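Local coordinates for putative ADP-Ribosyltransferase Scabin (Streptomyces scabiei 87.22, PDB 5EWY), which probably transfers ADP-ribose from NAD+ to DNA, as a mono-ADP-ribosyltransferase toxin of the potato scab pathogen, and is caught here with an inhibitor bound, at residues 117-121 with 122-126; 151-154 with 155-158. All blocks are in the same frame, centred on the assembly; numbering follows the deposited sequence. Where two conformers were deposited one is given.

Contact 1 (117-121 with 122-126); sequences STTYD and HDLYK. With 5TQ (4-(8-fluoranyl-6-oxidanylidene-1,3,4,5-tetrahydrobenzo[c][1,6]naphthyridin-2-yl)butanoic acid), chain B.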
loop_
_atom_site.group_PDB
_atom_site.type_symbol
_atom_site.label_atom_id
_atom_site.label_comp_id
_atom_site.label_asym_id
_atom_site.label_seq_id
_atom_site.Cartn_x
_atom_site.Cartn_y
_atom_site.Cartn_z
ATOM N N SER A 117 4.118 -2.228 0.781
ATOM C CA SER A 117 4.185 -0.838 1.207
ATOM C C SER A 117 3.311 0.031 0.330
ATOM O O SER A 117 3.299 -0.093 -0.893
ATOM C CB SER A 117 5.602 -0.309 1.095
ATOM O OG SER A 117 6.449 -0.988 2.014
ATOM N N THR A 118 2.603 0.949 0.978
ATOM C CA THR A 118 1.817 1.992 0.328
ATOM C C THR A 118 2.078 3.268 1.104
ATOM O O THR A 118 2.708 3.261 2.163
ATOM C CB THR A 118 0.310 1.678 0.329
ATOM O OG1 THR A 118 -0.218 1.806 1.656
ATOM C CG2 THR A 118 0.037 0.250 -0.226
ATOM N N THR A 119 1.529 4.373 0.609
ATOM C CA THR A 119 1.715 5.654 1.268
ATOM C C THR A 119 0.428 6.465 1.261
ATOM O O THR A 119 -0.367 6.391 0.330
ATOM C CB THR A 119 2.861 6.459 0.590
ATOM O OG1 THR A 119 2.997 7.737 1.195
ATOM C CG2 THR A 119 2.634 6.617 -0.886
ATOM N N TYR A 120 0.321 7.335 2.261
ATOM C CA TYR A 120 -0.717 8.346 2.269
ATOM C C TYR A 120 -0.447 9.468 1.274
ATOM O O TYR A 120 -1.353 10.261 0.990
ATOM C CB TYR A 120 -0.790 8.983 3.661
ATOM C CG TYR A 120 -1.312 8.129 4.791
ATOM C CD1 TYR A 120 -2.658 7.824 4.891
ATOM C CD2 TYR A 120 -0.476 7.733 5.835
ATOM C CE1 TYR A 120 -3.158 7.097 5.955
ATOM C CE2 TYR A 120 -0.973 6.987 6.900
ATOM C CZ TYR A 120 -2.321 6.701 6.957
ATOM O OH TYR A 120 -2.844 5.977 8.006
ATOM N N ASP A 121 0.769 9.566 0.741
ATOM C CA ASP A 121 1.221 10.712 -0.056
ATOM C C ASP A 121 1.117 10.403 -1.546
ATOM O O ASP A 121 1.922 9.619 -2.094
ATOM C CB ASP A 121 2.667 11.014 0.337
ATOM C CG ASP A 121 3.243 12.211 -0.369
ATOM O OD1 ASP A 121 2.549 12.863 -1.165
ATOM O OD2 ASP A 121 4.450 12.494 -0.106
ATOM N N HIS A 122 0.154 11.047 -2.208
ATOM C CA HIS A 122 -0.015 10.923 -3.647
ATOM C C HIS A 122 1.282 11.140 -4.413
ATOM O O HIS A 122 1.483 10.524 -5.474
ATOM C CB HIS A 122 -1.077 11.917 -4.103
ATOM C CG HIS A 122 -1.210 11.991 -5.592
ATOM N ND1 HIS A 122 -0.431 12.818 -6.370
ATOM C CD2 HIS A 122 -1.975 11.277 -6.455
ATOM C CE1 HIS A 122 -0.722 12.629 -7.641
ATOM N NE2 HIS A 122 -1.657 11.700 -7.726
ATOM N N ASP A 123 2.120 12.045 -3.934
ATOM C CA ASP A 123 3.314 12.498 -4.653
ATOM C C ASP A 123 4.589 11.719 -4.332
ATOM O O ASP A 123 5.654 12.087 -4.832
ATOM C CB ASP A 123 3.561 13.982 -4.381
ATOM C CG ASP A 123 2.455 14.848 -4.881
ATOM O OD1 ASP A 123 1.793 14.497 -5.869
ATOM O OD2 ASP A 123 2.245 15.882 -4.240
ATOM N N LEU A 124 4.520 10.680 -3.506
ATOM C CA LEU A 124 5.753 10.005 -3.136
ATOM C C LEU A 124 6.401 9.367 -4.352
ATOM O O LEU A 124 7.619 9.138 -4.363
ATOM C CB LEU A 124 5.482 8.967 -2.040
ATOM C CG LEU A 124 6.778 8.424 -1.380
ATOM C CD1 LEU A 124 7.383 9.492 -0.533
ATOM C CD2 LEU A 124 6.424 7.251 -0.527
ATOM N N TYR A 125 5.630 9.074 -5.384
ATOM C CA TYR A 125 6.181 8.508 -6.612
ATOM C C TYR A 125 7.317 9.356 -7.166
ATOM O O TYR A 125 8.214 8.825 -7.835
ATOM C CB TYR A 125 5.074 8.339 -7.678
ATOM C CG TYR A 125 4.632 9.625 -8.338
ATOM C CD1 TYR A 125 5.241 10.101 -9.485
ATOM C CD2 TYR A 125 3.565 10.351 -7.824
ATOM C CE1 TYR A 125 4.836 11.280 -10.064
ATOM C CE2 TYR A 125 3.156 11.529 -8.402
ATOM C CZ TYR A 125 3.774 11.979 -9.537
ATOM O OH TYR A 125 3.447 13.163 -10.145
ATOM N N LYS A 126 7.320 10.664 -6.889
ATOM C CA LYS A 126 8.360 11.547 -7.403
ATOM C C LYS A 126 9.723 11.230 -6.806
ATOM O O LYS A 126 10.738 11.653 -7.373
ATOM C CB LYS A 126 7.992 13.008 -7.118
ATOM C CG LYS A 126 6.704 13.461 -7.798
ATOM C CD LYS A 126 6.424 14.912 -7.499
ATOM C CE LYS A 126 5.151 15.372 -8.213
ATOM N NZ LYS A 126 5.386 15.551 -9.661
HETATM N N12 5TQ B . 9.793 -0.462 -2.617
HETATM C C13 5TQ B . 9.325 -0.423 -3.864
HETATM C C15 5TQ B . 10.995 -1.295 -2.291
HETATM C C17 5TQ B . 10.457 -3.771 -2.508
HETATM C C01 5TQ B . 5.820 3.613 -0.299
HETATM C C02 5TQ B . 6.304 3.656 1.001
HETATM C C03 5TQ B . 7.401 2.891 1.382
HETATM C C04 5TQ B . 8.008 2.054 0.455
HETATM C C05 5TQ B . 7.551 2.006 -0.877
HETATM C C06 5TQ B . 6.437 2.785 -1.237
HETATM C C07 5TQ B . 5.960 2.758 -2.614
HETATM C C08 5TQ B . 8.166 1.151 -1.864
HETATM C C09 5TQ B . 7.623 1.177 -3.180
HETATM N N10 5TQ B . 6.552 1.942 -3.506
HETATM C C11 5TQ B . 9.275 0.322 -1.644
HETATM C C14 5TQ B . 8.237 0.323 -4.181
HETATM C C16 5TQ B . 11.178 -2.574 -3.095
HETATM C C18 5TQ B . 9.019 -3.834 -2.981
HETATM O O19 5TQ B . 4.973 3.457 -2.964
HETATM F F20 5TQ B . 5.714 4.458 1.889
HETATM O O21 5TQ B . 8.548 -4.937 -3.365
HETATM O O22 5TQ B . 8.328 -2.799 -2.987
HETATM O O HOH W 1 -1.815 12.558 -0.626
HETATM O O HOH W 2 1.849 15.357 -1.583
#

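Contact 2 (151-154 with 155-158); sequences DRHK and WADQ. With 5TQ (4-(8-fluoranyl-6-oxidanylidene-1,3,4,5-tetrahydrobenzo[c][1,6]naphthyridin-2-yl)butanoic acid), chain B.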
loop_
_atom_site.group_PDB
_atom_site.type_symbol
_atom_site.label_atom_id
_atom_site.label_comp_id
_atom_site.label_asym_id
_atom_site.label_seq_id
_atom_site.Cartn_x
_atom_site.Cartn_y
_atom_site.Cartn_z
ATOM N N ASP A 151 7.392 8.744 14.374
ATOM C CA ASP A 151 7.549 9.625 13.220
ATOM C C ASP A 151 8.918 10.291 13.180
ATOM O O ASP A 151 9.086 11.325 12.522
ATOM C CB ASP A 151 6.432 10.671 13.150
ATOM C CG ASP A 151 6.400 11.595 14.355
ATOM O OD1 ASP A 151 7.319 11.545 15.197
ATOM O OD2 ASP A 151 5.443 12.389 14.452
ATOM N N ARG A 152 9.903 9.700 13.848
ATOM C CA ARG A 152 11.242 10.261 13.946
ATOM C C ARG A 152 12.282 9.451 13.191
ATOM O O ARG A 152 13.436 9.884 13.105
ATOM C CB ARG A 152 11.670 10.343 15.420
ATOM C CG ARG A 152 10.718 11.130 16.303
ATOM C CD ARG A 152 10.729 12.608 15.963
ATOM N NE ARG A 152 9.837 13.366 16.835
ATOM C CZ ARG A 152 10.146 13.759 18.068
ATOM N NH1 ARG A 152 11.331 13.466 18.589
ATOM N NH2 ARG A 152 9.266 14.442 18.784
ATOM N N HIS A 153 11.914 8.289 12.661
ATOM C CA HIS A 153 12.874 7.458 11.958
ATOM C C HIS A 153 13.189 8.052 10.589
ATOM O O HIS A 153 12.514 8.966 10.095
ATOM C CB HIS A 153 12.346 6.031 11.827
ATOM C CG HIS A 153 11.100 5.923 11.010
ATOM N ND1 HIS A 153 11.107 5.646 9.660
ATOM C CD2 HIS A 153 9.800 6.082 11.355
ATOM C CE1 HIS A 153 9.863 5.623 9.212
ATOM N NE2 HIS A 153 9.053 5.874 10.226
ATOM N N LYS A 154 14.250 7.513 9.981
ATOM C CA LYS A 154 14.826 8.100 8.779
ATOM C C LYS A 154 13.791 8.295 7.682
ATOM O O LYS A 154 13.864 9.261 6.916
ATOM C CB LYS A 154 15.950 7.194 8.280
ATOM C CG LYS A 154 16.679 7.722 7.072
ATOM C CD LYS A 154 18.081 7.130 6.956
ATOM C CE LYS A 154 18.063 5.610 6.842
ATOM N NZ LYS A 154 19.444 5.023 6.803
ATOM N N TRP A 155 12.852 7.363 7.559
ATOM C CA TRP A 155 11.916 7.339 6.440
ATOM C C TRP A 155 10.512 7.782 6.834
ATOM O O TRP A 155 9.536 7.462 6.138
ATOM C CB TRP A 155 11.913 5.943 5.820
ATOM C CG TRP A 155 13.246 5.641 5.218
ATOM C CD1 TRP A 155 14.132 4.705 5.621
ATOM C CD2 TRP A 155 13.853 6.333 4.124
ATOM N NE1 TRP A 155 15.273 4.754 4.837
ATOM C CE2 TRP A 155 15.107 5.736 3.894
ATOM C CE3 TRP A 155 13.439 7.383 3.292
ATOM C CZ2 TRP A 155 15.965 6.172 2.891
ATOM C CZ3 TRP A 155 14.290 7.808 2.289
ATOM C CH2 TRP A 155 15.540 7.204 2.097
ATOM N N ALA A 156 10.393 8.558 7.910
ATOM C CA ALA A 156 9.062 8.963 8.349
ATOM C C ALA A 156 8.358 9.793 7.294
ATOM O O ALA A 156 7.123 9.789 7.244
ATOM C CB ALA A 156 9.153 9.752 9.653
ATOM N N ASP A 157 9.113 10.501 6.445
ATOM C CA ASP A 157 8.436 11.337 5.460
ATOM C C ASP A 157 7.814 10.527 4.334
ATOM O O ASP A 157 7.124 11.114 3.493
ATOM C CB ASP A 157 9.372 12.419 4.901
ATOM C CG ASP A 157 9.527 13.613 5.839
ATOM O OD1 ASP A 157 8.647 13.838 6.702
ATOM O OD2 ASP A 157 10.532 14.339 5.703
ATOM N N GLN A 158 7.944 9.203 4.346
ATOM C CA GLN A 158 7.227 8.382 3.390
ATOM C C GLN A 158 5.780 8.123 3.798
ATOM O O GLN A 158 5.014 7.583 2.989
ATOM C CB GLN A 158 7.897 7.023 3.233
ATOM C CG GLN A 158 9.298 7.031 2.699
ATOM C CD GLN A 158 9.759 5.608 2.434
ATOM O OE1 GLN A 158 9.735 4.733 3.339
ATOM N NE2 GLN A 158 10.151 5.352 1.202
HETATM N N12 5TQ B . 9.793 -0.462 -2.617
HETATM C C13 5TQ B . 9.325 -0.423 -3.864
HETATM C C15 5TQ B . 10.995 -1.295 -2.291
HETATM C C17 5TQ B . 10.457 -3.771 -2.508
HETATM C C01 5TQ B . 5.820 3.613 -0.299
HETATM C C02 5TQ B . 6.304 3.656 1.001
HETATM C C03 5TQ B . 7.401 2.891 1.382
HETATM C C04 5TQ B . 8.008 2.054 0.455
HETATM C C05 5TQ B . 7.551 2.006 -0.877
HETATM C C06 5TQ B . 6.437 2.785 -1.237
HETATM C C07 5TQ B . 5.960 2.758 -2.614
HETATM C C08 5TQ B . 8.166 1.151 -1.864
HETATM C C09 5TQ B . 7.623 1.177 -3.180
HETATM N N10 5TQ B . 6.552 1.942 -3.506
HETATM C C11 5TQ B . 9.275 0.322 -1.644
HETATM C C14 5TQ B . 8.237 0.323 -4.181
HETATM C C16 5TQ B . 11.178 -2.574 -3.095
HETATM C C18 5TQ B . 9.019 -3.834 -2.981
HETATM O O19 5TQ B . 4.973 3.457 -2.964
HETATM F F20 5TQ B . 5.714 4.458 1.889
HETATM O O21 5TQ B . 8.548 -4.937 -3.365
HETATM O O22 5TQ B . 8.328 -2.799 -2.987
HETATM O O HOH W 3 11.993 10.829 6.632
#

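Contact 1 (117-121 with 122-126)
Asp121 grips the turn that follows it with both its backbone and its carboxylate. Its carbonyl O accepts from Leu124 N at 3.1 Å in a nearly straight bond (171°). This closes a type I beta turn from Asp121 to Leu124. The side chain folds over the same turn. CG lies anti to the backbone N (chi1 -178°), which brings OD1 to 2.9 Å from Asp123 N. That N-H meets the carboxylate from above its plane. Water 2 donates to both Asp121 OD1 and Asp123 OD2, and so bridges two carboxylates that would otherwise probably repel each other. The turn follows strand 115-119 of the ADP-ribosyltransferase fold and leads into the 3-10 segment 124-126. Just before it, Thr119 OG1 accepts from Asp121 N in an ST turn and probably bonds to Gln158 O. Leu124 packs back on this threonine. Its CD2 lies 3.8 Å from Thr119 CB, and its CB meets Thr119 CG2. The same CD2 methyl comes within 3.7 Å of C01 on the fluorinated ring of the inhibitor. Within the turn, His122 ND1 donates to Asp123 OD1 at 2.8 Å, with the carboxylate oxygen close to the ring plane.

Contact 2 (151-154 with 155-158)
His153 lays its imidazole against the backbone of Trp155 and Ala156. At CB the chain turns so that CG stands between the backbone N and the carbonyl carbon (chi1 63°). This swings the ring back over the turn that the residue itself begins. CG lies about equally far from Trp155 N and Ala156 N. ND1 is 3.2 Å from Trp155 N, which approaches obliquely, and also faces Trp155 CB. CE1 sits 3.3 Å from both Trp155 C and Ala156 N, the latter over one face of the ring. CD2 is near Ala156 CB. That methyl lies over the face of the ring, 18° off the normal, in a CH-pi contact. At the tip, NE2 packs against Ala156 CA and hydrogen-bonds to Asn146 OD1.

Ala156 N donates to His153 O at 3.1 Å, completing a type I beta turn that runs into the short 3-10 segment 156-158. Ala156 CB also sits 3.3 Å from Asp151 O. Lys154 runs alongside Trp155, pointing the same way. Lys154 CG lies over the five-membered ring of Trp155, 4.0 Å from the centroid, while CE reaches NE1. Water 3 receives from Asp157 N and donates to Lys154 O, tying the turn to the next residue.

Asn146 joins this surface loop to helix 145-149 twice, since its ND2 also bonds to Ala156 O. With NE2 bonded to Asn146 OD1, that nitrogen probably carries the proton, and this bond, with Ala156 packed over the ring face, should restrict the rotation of the His153 ring.

In the fold
Contact 1 closes in the chain before contact 2 opens, and their centres lie about 13 Å apart. They meet where Gln158, the last residue of 151-158, comes against strand 115-119. The two contacts join where Gln158 O lies 2.7 Å from Thr119 OG1 and 3.8 Å from Leu124 CD2. Both contacts reach the inhibitor at its fluorinated ring. F20 is 3.2 Å from Thr118 O and 3.4 Å from Gln158 O. Ser117 CB packs 3.4 Å from C04. Ser117 OG is hydrogen-bonded to Glu160, another pocket residue, on the strand that follows contact 2. Arg77 and Ser78 on strand 75-79 hold the inhibitor by hydrogen bonds.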